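Local coordinates for putative HMP/thiamine permease protein YkoE (Bacillus subtilis, PDB 5EDL) that probably serves as the membrane-embedded substrate-binding component of an energy-coupling factor transporter for thiamine or related hydroxymethylpyrimidine compounds, with thiamine bound here, at residues L143-M146 with L147-L151; W106-S110 with L111-M115; G154-L157 with A158-G162. All coordinates share one frame; numbering follows the deposited sequence.

How the contacts relate
In chain order contact 2 comes first. It joins the loop after helix 85-103 to the first turn of helix 111-132. Contacts 1 and 3 follow, both on helix 140-170, with contact 3 further along than contact 1. All three are local, so none closes a long loop. They run in series and neither nest nor cross. Contact 1 lies by the thiamine site, and its centre is about 15 Å from that of contact 3. Contacts 2 and 3 touch where helix 111-132 packs on helix 140-170: Met115 CG lies 3.3 Å from Ala155 O, and Leu111 CD2 meets Leu160 CD1. Contacts 1 and 2 do not touch.

Contact 1 of 3, residues L143-M146 with L147-L151; sequences LLIM and LVIRL
Arg150, whose CB rests on Met146 O at 3.4 Å, carries the one flat side-chain group here, a guanidinium. Its partners lie beyond this stretch of helix. NE forms a salt bridge with Glu41 and NH2 one with Asp129. NH1 bonds Ser125 OG, and Tyr44 adds a cation-pi contact. CG is anti to the backbone N (chi1 -165°), and the chain bends at chi3 to bring the group to its partners. These several ties are likely to fix its rotation. The backbone N of Arg150 donates to Met146 O over 2.8 Å. One residue earlier, Ile149 N reaches Ile145 O at 3.0 Å in an almost straight bond (173°). Val148 N to Leu144 O and Leu147 N to Leu143 O complete the ladder. Ile145 and Ile149 lie side by side and point the same way. Ile145 CG2 meets Ile149 CD1 at 3.8 Å, while Ile149 CG1 sits 3.1 Å from Ile145 O. Val148 CG2 lies 3.3 Å from Leu144 O. Leu143 and Leu147 both pack on Phe126 of helix 111-132. Unbroken i to i+4 bonding is the mark of an alpha helix, here one predicted to span the membrane, and its Arg150 is one of the residues lining the thiamine pocket.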
ATOM      1  N   LEU A 143      13.142 -15.139  11.903  1.00 29.16           N
ATOM      2  CA  LEU A 143      12.001 -14.233  12.005  1.00 27.91           C
ATOM      3  C   LEU A 143      12.460 -12.780  12.005  1.00 27.64           C
ATOM      4  O   LEU A 143      11.861 -11.934  11.343  1.00 26.73           O
ATOM      5  CB  LEU A 143      11.184 -14.526  13.259  1.00 27.89           C
ATOM      6  CG  LEU A 143      10.333 -15.800  13.154  1.00 28.06           C
ATOM      7  CD1 LEU A 143       9.719 -16.166  14.499  1.00 28.47           C
ATOM      8  CD2 LEU A 143       9.256 -15.594  12.086  1.00 27.19           C
ATOM      9  N   LEU A 144      13.525 -12.507  12.749  1.00 28.64           N
ATOM     10  CA  LEU A 144      14.066 -11.163  12.843  1.00 28.82           C
ATOM     11  C   LEU A 144      14.539 -10.682  11.476  1.00 28.74           C
ATOM     12  O   LEU A 144      14.268  -9.547  11.078  1.00 29.51           O
ATOM     13  CB  LEU A 144      15.215 -11.115  13.861  1.00 30.38           C
ATOM     14  CG  LEU A 144      14.776 -11.183  15.330  1.00 41.21           C
ATOM     15  CD1 LEU A 144      15.968 -11.314  16.293  1.00 40.58           C
ATOM     16  CD2 LEU A 144      13.927  -9.969  15.685  1.00 47.02           C
ATOM     17  N   ILE A 145      15.240 -11.545  10.751  1.00 29.51           N
ATOM     18  CA  ILE A 145      15.714 -11.184   9.425  1.00 29.74           C
ATOM     19  C   ILE A 145      14.534 -10.921   8.476  1.00 28.32           C
ATOM     20  O   ILE A 145      14.541  -9.947   7.717  1.00 28.04           O
ATOM     21  CB  ILE A 145      16.635 -12.271   8.846  1.00 31.11           C
ATOM     22  CG1 ILE A 145      17.944 -12.319   9.641  1.00 38.23           C
ATOM     23  CG2 ILE A 145      16.935 -11.979   7.393  1.00 31.42           C
ATOM     24  CD1 ILE A 145      18.808 -13.532   9.351  1.00 38.59           C
ATOM     25  N   MET A 146      13.506 -11.761   8.542  1.00 27.60           N
ATOM     26  CA  MET A 146      12.352 -11.592   7.659  1.00 27.81           C
ATOM     27  C   MET A 146      11.579 -10.301   7.974  1.00 26.40           C
ATOM     28  O   MET A 146      11.162  -9.599   7.060  1.00 25.00           O
ATOM     29  CB  MET A 146      11.413 -12.799   7.735  1.00 26.40           C
ATOM     30  CG  MET A 146      11.966 -14.055   7.015  1.00 30.02           C
ATOM     31  SD  MET A 146      10.706 -15.321   6.658  1.00 29.44           S
ATOM     32  CE  MET A 146      10.287 -15.799   8.330  1.00 27.43           C
ATOM     33  N   LEU A 147      11.391 -10.003   9.258  1.00 25.76           N
ATOM     34  CA  LEU A 147      10.713  -8.770   9.650  1.00 24.72           C
ATOM     35  C   LEU A 147      11.465  -7.533   9.158  1.00 24.96           C
ATOM     36  O   LEU A 147      10.854  -6.586   8.656  1.00 24.33           O
ATOM     37  CB  LEU A 147      10.549  -8.684  11.165  1.00 24.99           C
ATOM     38  CG  LEU A 147       9.848  -7.418  11.670  1.00 24.59           C
ATOM     39  CD1 LEU A 147       8.485  -7.233  11.018  1.00 23.64           C
ATOM     40  CD2 LEU A 147       9.731  -7.451  13.206  1.00 25.21           C
ATOM     41  N   VAL A 148      12.783  -7.541   9.324  1.00 26.08           N
ATOM     42  CA  VAL A 148      13.594  -6.421   8.884  1.00 32.45           C
ATOM     43  C   VAL A 148      13.459  -6.216   7.370  1.00 26.38           C
ATOM     44  O   VAL A 148      13.228  -5.093   6.906  1.00 26.10           O
ATOM     45  CB  VAL A 148      15.071  -6.610   9.262  1.00 28.37           C
ATOM     46  CG1 VAL A 148      15.935  -5.636   8.501  1.00 29.31           C
ATOM     47  CG2 VAL A 148      15.254  -6.431  10.771  1.00 28.97           C
ATOM     48  N   ILE A 149      13.603  -7.301   6.608  1.00 26.59           N
ATOM     49  CA  ILE A 149      13.404  -7.243   5.164  1.00 26.49           C
ATOM     50  C   ILE A 149      11.995  -6.749   4.822  1.00 33.20           C
ATOM     51  O   ILE A 149      11.824  -5.901   3.949  1.00 25.03           O
ATOM     52  CB  ILE A 149      13.630  -8.609   4.486  1.00 27.10           C
ATOM     53  CG1 ILE A 149      15.063  -9.106   4.739  1.00 28.70           C
ATOM     54  CG2 ILE A 149      13.347  -8.502   2.990  1.00 27.19           C
ATOM     55  CD1 ILE A 149      15.333 -10.540   4.239  1.00 29.56           C
ATOM     56  N   ARG A 150      10.983  -7.267   5.511  1.00 24.38           N
ATOM     57  CA  ARG A 150       9.622  -6.838   5.208  1.00 28.62           C
ATOM     58  C   ARG A 150       9.407  -5.361   5.569  1.00 23.06           C
ATOM     59  O   ARG A 150       8.666  -4.658   4.880  1.00 23.19           O
ATOM     60  CB  ARG A 150       8.575  -7.695   5.922  1.00 23.01           C
ATOM     61  CG  ARG A 150       7.157  -7.499   5.330  1.00 22.44           C
ATOM     62  CD  ARG A 150       6.085  -8.343   6.037  1.00 22.38           C
ATOM     63  NE  ARG A 150       6.334  -9.784   5.908  1.00 22.97           N
ATOM     64  CZ  ARG A 150       5.490 -10.730   6.308  1.00 23.25           C
ATOM     65  NH1 ARG A 150       4.330 -10.401   6.866  1.00 27.61           N
ATOM     66  NH2 ARG A 150       5.808 -12.011   6.149  1.00 24.62           N
ATOM     67  N   LEU A 151      10.040  -4.900   6.644  1.00 23.44           N
ATOM     68  CA  LEU A 151       9.935  -3.492   7.017  1.00 23.42           C
ATOM     69  C   LEU A 151      10.549  -2.597   5.931  1.00 23.84           C
ATOM     70  O   LEU A 151       9.966  -1.587   5.535  1.00 23.51           O
ATOM     71  CB  LEU A 151      10.603  -3.242   8.368  1.00 27.47           C
ATOM     72  CG  LEU A 151       9.820  -3.699   9.609  1.00 27.56           C
ATOM     73  CD1 LEU A 151      10.715  -3.756  10.832  1.00 24.94           C
ATOM     74  CD2 LEU A 151       8.637  -2.775   9.860  1.00 23.39           C
TER

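Contact 2 of 3, residues W106-S110 with L111-M115. With MPG ([(Z)-octadec-9-enyl] (2R)-2,3-bis(oxidanyl)propanoate), chain C.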
ATOM      1  N   TRP A 106      -4.521  12.210   9.549  1.00 26.32           N
ATOM      2  CA  TRP A 106      -4.794  12.289   8.120  1.00 28.13           C
ATOM      3  C   TRP A 106      -4.402  13.650   7.543  1.00 26.33           C
ATOM      4  O   TRP A 106      -4.945  14.074   6.528  1.00 25.12           O
ATOM      5  CB  TRP A 106      -6.274  11.990   7.839  1.00 28.26           C
ATOM      6  CG  TRP A 106      -6.700  10.643   8.357  1.00 22.58           C
ATOM      7  CD1 TRP A 106      -6.485   9.417   7.762  1.00 19.82           C
ATOM      8  CD2 TRP A 106      -7.387  10.372   9.584  1.00 24.24           C
ATOM      9  NE1 TRP A 106      -6.994   8.424   8.541  1.00 25.97           N
ATOM     10  CE2 TRP A 106      -7.559   8.974   9.663  1.00 26.75           C
ATOM     11  CE3 TRP A 106      -7.888  11.173  10.616  1.00 35.28           C
ATOM     12  CZ2 TRP A 106      -8.207   8.362  10.734  1.00 27.93           C
ATOM     13  CZ3 TRP A 106      -8.533  10.560  11.680  1.00 38.05           C
ATOM     14  CH2 TRP A 106      -8.687   9.168  11.726  1.00 31.51           C
ATOM     15  N   LYS A 107      -3.434  14.305   8.185  1.00 26.09           N
ATOM     16  CA  LYS A 107      -2.936  15.610   7.739  1.00 28.58           C
ATOM     17  C   LYS A 107      -1.485  15.586   7.261  1.00 30.71           C
ATOM     18  O   LYS A 107      -0.953  16.624   6.889  1.00 31.22           O
ATOM     19  CB  LYS A 107      -3.042  16.638   8.873  1.00 30.85           C
ATOM     20  CG  LYS A 107      -4.448  17.019   9.273  1.00 40.16           C
ATOM     21  CD  LYS A 107      -4.431  17.834  10.568  1.00 47.05           C
ATOM     22  CE  LYS A 107      -3.456  18.995  10.478  1.00 60.77           C
ATOM     23  NZ  LYS A 107      -3.488  19.863  11.693  1.00 75.75           N
ATOM     24  N   ALA A 108      -0.835  14.427   7.315  1.00 29.37           N
ATOM     25  CA  ALA A 108       0.588  14.333   6.982  1.00 29.75           C
ATOM     26  C   ALA A 108       0.863  13.318   5.873  1.00 28.21           C
ATOM     27  O   ALA A 108       0.574  12.122   6.019  1.00 24.73           O
ATOM     28  CB  ALA A 108       1.391  13.972   8.216  1.00 29.12           C
ATOM     29  N   TYR A 109       1.444  13.784   4.772  1.00 25.36           N
ATOM     30  CA  TYR A 109       1.678  12.900   3.636  1.00 28.83           C
ATOM     31  C   TYR A 109       3.095  13.019   3.082  1.00 27.02           C
ATOM     32  O   TYR A 109       3.359  12.646   1.945  1.00 28.06           O
ATOM     33  CB  TYR A 109       0.613  13.164   2.563  1.00 30.42           C
ATOM     34  CG  TYR A 109      -0.758  12.853   3.115  1.00 26.95           C
ATOM     35  CD1 TYR A 109      -1.242  11.553   3.125  1.00 22.88           C
ATOM     36  CD2 TYR A 109      -1.532  13.844   3.706  1.00 30.19           C
ATOM     37  CE1 TYR A 109      -2.467  11.254   3.661  1.00 31.71           C
ATOM     38  CE2 TYR A 109      -2.761  13.554   4.260  1.00 22.51           C
ATOM     39  CZ  TYR A 109      -3.230  12.255   4.225  1.00 28.56           C
ATOM     40  OH  TYR A 109      -4.455  11.945   4.766  1.00 26.43           O
ATOM     41  N   SER A 110       4.014  13.488   3.924  1.00 27.89           N
ATOM     42  CA  SER A 110       5.430  13.490   3.584  1.00 30.00           C
ATOM     43  C   SER A 110       5.930  12.039   3.430  1.00 33.91           C
ATOM     44  O   SER A 110       5.313  11.099   3.938  1.00 29.61           O
ATOM     45  CB  SER A 110       6.248  14.234   4.649  1.00 31.30           C
ATOM     46  OG  SER A 110       6.336  13.470   5.845  1.00 31.40           O
ATOM     47  N   LEU A 111       7.042  11.872   2.723  1.00 31.28           N
ATOM     48  CA  LEU A 111       7.574  10.547   2.416  1.00 30.53           C
ATOM     49  C   LEU A 111       7.809   9.674   3.658  1.00 26.92           C
ATOM     50  O   LEU A 111       7.472   8.495   3.648  1.00 25.84           O
ATOM     51  CB  LEU A 111       8.876  10.665   1.628  1.00 32.92           C
ATOM     52  CG  LEU A 111       9.515   9.327   1.232  1.00 27.83           C
ATOM     53  CD1 LEU A 111       8.553   8.508   0.383  1.00 26.54           C
ATOM     54  CD2 LEU A 111      10.841   9.562   0.484  1.00 34.28           C
ATOM     55  N   PRO A 112       8.398  10.247   4.717  1.00 28.04           N
ATOM     56  CA  PRO A 112       8.607   9.479   5.952  1.00 33.13           C
ATOM     57  C   PRO A 112       7.300   8.918   6.523  1.00 35.80           C
ATOM     58  O   PRO A 112       7.310   7.801   7.048  1.00 26.16           O
ATOM     59  CB  PRO A 112       9.218  10.510   6.907  1.00 29.68           C
ATOM     60  CG  PRO A 112       9.854  11.528   6.001  1.00 37.56           C
ATOM     61  CD  PRO A 112       8.948  11.612   4.817  1.00 29.71           C
ATOM     62  N   VAL A 113       6.203   9.669   6.419  1.00 26.73           N
ATOM     63  CA  VAL A 113       4.922   9.166   6.891  1.00 25.98           C
ATOM     64  C   VAL A 113       4.392   8.053   5.969  1.00 24.67           C
ATOM     65  O   VAL A 113       3.857   7.062   6.451  1.00 24.07           O
ATOM     66  CB  VAL A 113       3.876  10.285   7.024  1.00 29.65           C
ATOM     67  CG1 VAL A 113       2.511   9.683   7.393  1.00 26.03           C
ATOM     68  CG2 VAL A 113       4.330  11.320   8.084  1.00 28.16           C
ATOM     69  N   LEU A 114       4.559   8.212   4.656  1.00 24.87           N
ATOM     70  CA  LEU A 114       4.168   7.165   3.713  1.00 26.93           C
ATOM     71  C   LEU A 114       4.965   5.881   3.983  1.00 26.93           C
ATOM     72  O   LEU A 114       4.416   4.774   3.962  1.00 22.49           O
ATOM     73  CB  LEU A 114       4.379   7.627   2.266  1.00 23.73           C
ATOM     74  CG  LEU A 114       3.648   8.913   1.844  1.00 24.26           C
ATOM     75  CD1 LEU A 114       3.835   9.158   0.351  1.00 24.49           C
ATOM     76  CD2 LEU A 114       2.167   8.850   2.197  1.00 24.00           C
ATOM     77  N   MET A 115       6.257   6.037   4.250  1.00 24.33           N
ATOM     78  CA  MET A 115       7.111   4.884   4.520  1.00 24.88           C
ATOM     79  C   MET A 115       6.711   4.191   5.822  1.00 25.20           C
ATOM     80  O   MET A 115       6.617   2.961   5.859  1.00 26.98           O
ATOM     81  CB  MET A 115       8.581   5.295   4.553  1.00 27.41           C
ATOM     82  CG  MET A 115       9.156   5.620   3.173  1.00 25.23           C
ATOM     83  SD  MET A 115      10.922   5.974   3.280  1.00 36.83           S
ATOM     84  CE  MET A 115      11.367   6.016   1.549  1.00 51.50           C
TER
HETATM   85  C2  MPG C 202      -4.830  -0.032  14.896  1.00 58.09           C
HETATM   86  C3  MPG C 202      -5.278   1.405  14.753  1.00 54.89           C
HETATM   87  C4  MPG C 202      -5.931   1.600  13.402  1.00 52.01           C
HETATM   88  C5  MPG C 202      -7.308   0.981  13.423  1.00 58.90           C
HETATM   89  C6  MPG C 202      -8.330   1.997  12.973  1.00 61.29           C
HETATM   90  C7  MPG C 202      -8.197   2.198  11.484  1.00 62.48           C
HETATM   91  C8  MPG C 202      -9.465   2.814  10.939  1.00 64.33           C
HETATM   92  C9  MPG C 202      -9.399   4.314  11.122  1.00 66.86           C
HETATM   93  C10 MPG C 202     -10.307   5.148  10.566  1.00 64.09           C
HETATM   94  C11 MPG C 202     -11.460   4.650   9.723  1.00 62.89           C
HETATM   95  C12 MPG C 202     -12.738   5.244  10.275  1.00 65.16           C
HETATM   96  C13 MPG C 202     -12.753   6.747  10.067  1.00 61.23           C
HETATM   97  C14 MPG C 202     -12.543   7.494  11.369  1.00 54.64           C
HETATM   98  C15 MPG C 202     -13.335   8.783  11.362  1.00 56.53           C
HETATM   99  C16 MPG C 202     -12.459   9.923  11.831  1.00 58.25           C
HETATM  100  C17 MPG C 202     -13.186  11.235  11.654  1.00 55.98           C
HETATM  101  C18 MPG C 202     -12.165  12.338  11.488  1.00 53.64           C
HETATM  102  O1  MPG C 202      -2.832  -0.452  16.121  1.00 71.20           O
HETATM  103  C1  MPG C 202      -4.216  -0.234  16.263  1.00 65.66           C
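The N-terminal turn of helix 111-132 starts at Ser110, the N-cap residue, whose carbonyl O takes Leu114 N. That bond is 3.1 Å long. Val113 N adds a weak bond to the same oxygen. The Ser110 side chain does no capping; its OG lies 3.4 Å from Pro112 CD. Val113 points back at the loop: CG1 is anti to the backbone N (chi1 175°), which sets it 3.4 Å from Ala108 O, and CG2 meets Ala108 CB. Leu114 CD2 comes to the edge of the Tyr109 ring, 4.4 Å from CD1, and Leu114 CG lies near Tyr109 O. Tyr109 OH donates to Trp106 O over 2.8 Å, from above the carbonyl plane. This bond bridges residues 106 and 109 within the loop. Trp106 meets the bound lipid obliquely, with CZ2 3.8 Å from C10 of the lipid and CH2 as near to C16. Its NE1 bonds Glu98. With an alanine in place of Trp106, Glu98 is likely to lose this donor, and a gap would probably open beside the lipid chain. Around the turn, Phe101 of helix 85-103 touches Trp106 and Leu114, Tyr56 of helix 49-58 touches Tyr109 and Leu114, and helix 140-170 covers Leu111 and Met115.

Contact 3 of 3, residues G154-L157 with A158-G162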
ATOM      1  N   GLY A 154       8.303  -2.697   2.829  1.00 22.57           N
ATOM      2  CA  GLY A 154       7.144  -1.858   3.069  1.00 21.98           C
ATOM      3  C   GLY A 154       7.491  -0.377   2.899  1.00 25.43           C
ATOM      4  O   GLY A 154       6.746   0.378   2.284  1.00 23.12           O
ATOM      5  N   ALA A 155       8.630   0.039   3.438  1.00 25.90           N
ATOM      6  CA  ALA A 155       9.047   1.440   3.325  1.00 24.34           C
ATOM      7  C   ALA A 155       9.283   1.804   1.848  1.00 25.70           C
ATOM      8  O   ALA A 155       8.855   2.868   1.392  1.00 24.88           O
ATOM      9  CB  ALA A 155      10.303   1.696   4.154  1.00 24.49           C
ATOM     10  N   LEU A 156       9.915   0.896   1.102  1.00 24.30           N
ATOM     11  CA  LEU A 156      10.352   1.205  -0.256  1.00 25.10           C
ATOM     12  C   LEU A 156       9.325   0.889  -1.357  1.00 26.28           C
ATOM     13  O   LEU A 156       9.087   1.724  -2.226  1.00 28.47           O
ATOM     14  CB  LEU A 156      11.660   0.479  -0.562  1.00 26.25           C
ATOM     15  CG  LEU A 156      12.850   0.888   0.306  1.00 27.25           C
ATOM     16  CD1 LEU A 156      14.105   0.097  -0.073  1.00 28.65           C
ATOM     17  CD2 LEU A 156      13.106   2.380   0.240  1.00 36.63           C
ATOM     18  N   LEU A 157       8.736  -0.307  -1.329  1.00 25.49           N
ATOM     19  CA  LEU A 157       7.828  -0.741  -2.393  1.00 24.11           C
ATOM     20  C   LEU A 157       6.392  -0.283  -2.183  1.00 23.32           C
ATOM     21  O   LEU A 157       5.600  -0.294  -3.114  1.00 26.60           O
ATOM     22  CB  LEU A 157       7.848  -2.267  -2.536  1.00 24.30           C
ATOM     23  CG  LEU A 157       9.188  -2.875  -2.960  1.00 25.64           C
ATOM     24  CD1 LEU A 157       9.025  -4.372  -3.253  1.00 25.80           C
ATOM     25  CD2 LEU A 157       9.761  -2.125  -4.153  1.00 29.26           C
ATOM     26  N   ALA A 158       6.048   0.096  -0.959  1.00 22.65           N
ATOM     27  CA  ALA A 158       4.740   0.686  -0.718  1.00 22.20           C
ATOM     28  C   ALA A 158       4.868   2.201  -0.555  1.00 24.81           C
ATOM     29  O   ALA A 158       4.282   2.956  -1.331  1.00 24.91           O
ATOM     30  CB  ALA A 158       4.076   0.065   0.491  1.00 22.46           C
ATOM     31  N   GLY A 159       5.652   2.642   0.426  1.00 24.44           N
ATOM     32  CA  GLY A 159       5.783   4.063   0.714  1.00 23.68           C
ATOM     33  C   GLY A 159       6.399   4.877  -0.422  1.00 30.42           C
ATOM     34  O   GLY A 159       5.757   5.768  -0.980  1.00 24.35           O
ATOM     35  N   LEU A 160       7.645   4.577  -0.766  1.00 24.22           N
ATOM     36  CA  LEU A 160       8.348   5.328  -1.800  1.00 25.28           C
ATOM     37  C   LEU A 160       7.780   5.079  -3.206  1.00 25.81           C
ATOM     38  O   LEU A 160       7.530   6.017  -3.956  1.00 25.89           O
ATOM     39  CB  LEU A 160       9.844   4.989  -1.786  1.00 26.30           C
ATOM     40  CG  LEU A 160      10.708   5.723  -2.825  1.00 28.76           C
ATOM     41  CD1 LEU A 160      10.692   7.230  -2.573  1.00 28.39           C
ATOM     42  CD2 LEU A 160      12.138   5.215  -2.795  1.00 29.03           C
ATOM     43  N   LEU A 161       7.597   3.813  -3.557  1.00 25.08           N
ATOM     44  CA  LEU A 161       7.070   3.467  -4.870  1.00 25.44           C
ATOM     45  C   LEU A 161       5.619   3.940  -5.028  1.00 24.93           C
ATOM     46  O   LEU A 161       5.208   4.332  -6.113  1.00 25.55           O
ATOM     47  CB  LEU A 161       7.158   1.957  -5.110  1.00 25.46           C
ATOM     48  CG  LEU A 161       6.684   1.522  -6.500  1.00 26.47           C
ATOM     49  CD1 LEU A 161       7.543   2.192  -7.585  1.00 27.57           C
ATOM     50  CD2 LEU A 161       6.669  -0.004  -6.655  1.00 32.83           C
ATOM     51  N   GLY A 162       4.865   3.902  -3.938  1.00 24.04           N
ATOM     52  CA  GLY A 162       3.495   4.379  -3.933  1.00 23.82           C
ATOM     53  C   GLY A 162       3.426   5.877  -4.191  1.00 24.25           C
ATOM     54  O   GLY A 162       2.569   6.343  -4.931  1.00 24.62           O
TER
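Gly154 begins a widened, pi-type turn, its O accepting Gly159 N five residues on. The bond is 3.1 Å long. Ala158 N adds a weak bond to the same oxygen, and Ala158 CB crowds it at 3.2 Å. Ala155 O accepts Leu160 N at 3.0 Å. Leu156 O repeats the step, taking Leu161 N at 2.9 Å. Leu156 CD2 lies 4.3 Å from Leu160 CD2, and Leu160 CB lies against Leu156 O. Leu157 O breaks the series: it is buried and has no polar partner in the model. Leu161 covers it instead. With CG anti to its own N (chi1 -177°), Leu161 sets CD2 3.7 Å from Leu157 O, and its CB is also near. Beyond this, Gly162 N returns to Ala158 O with a weak i+4 bond. Gly159 suits the place, since a CB there would clash with Ala155 O. Three successive i+5 bonds followed by a return to i+4 spacing make a pi-bulge in helix 140-170, and its cost is one carbonyl left without a hydrogen bond among apolar groups.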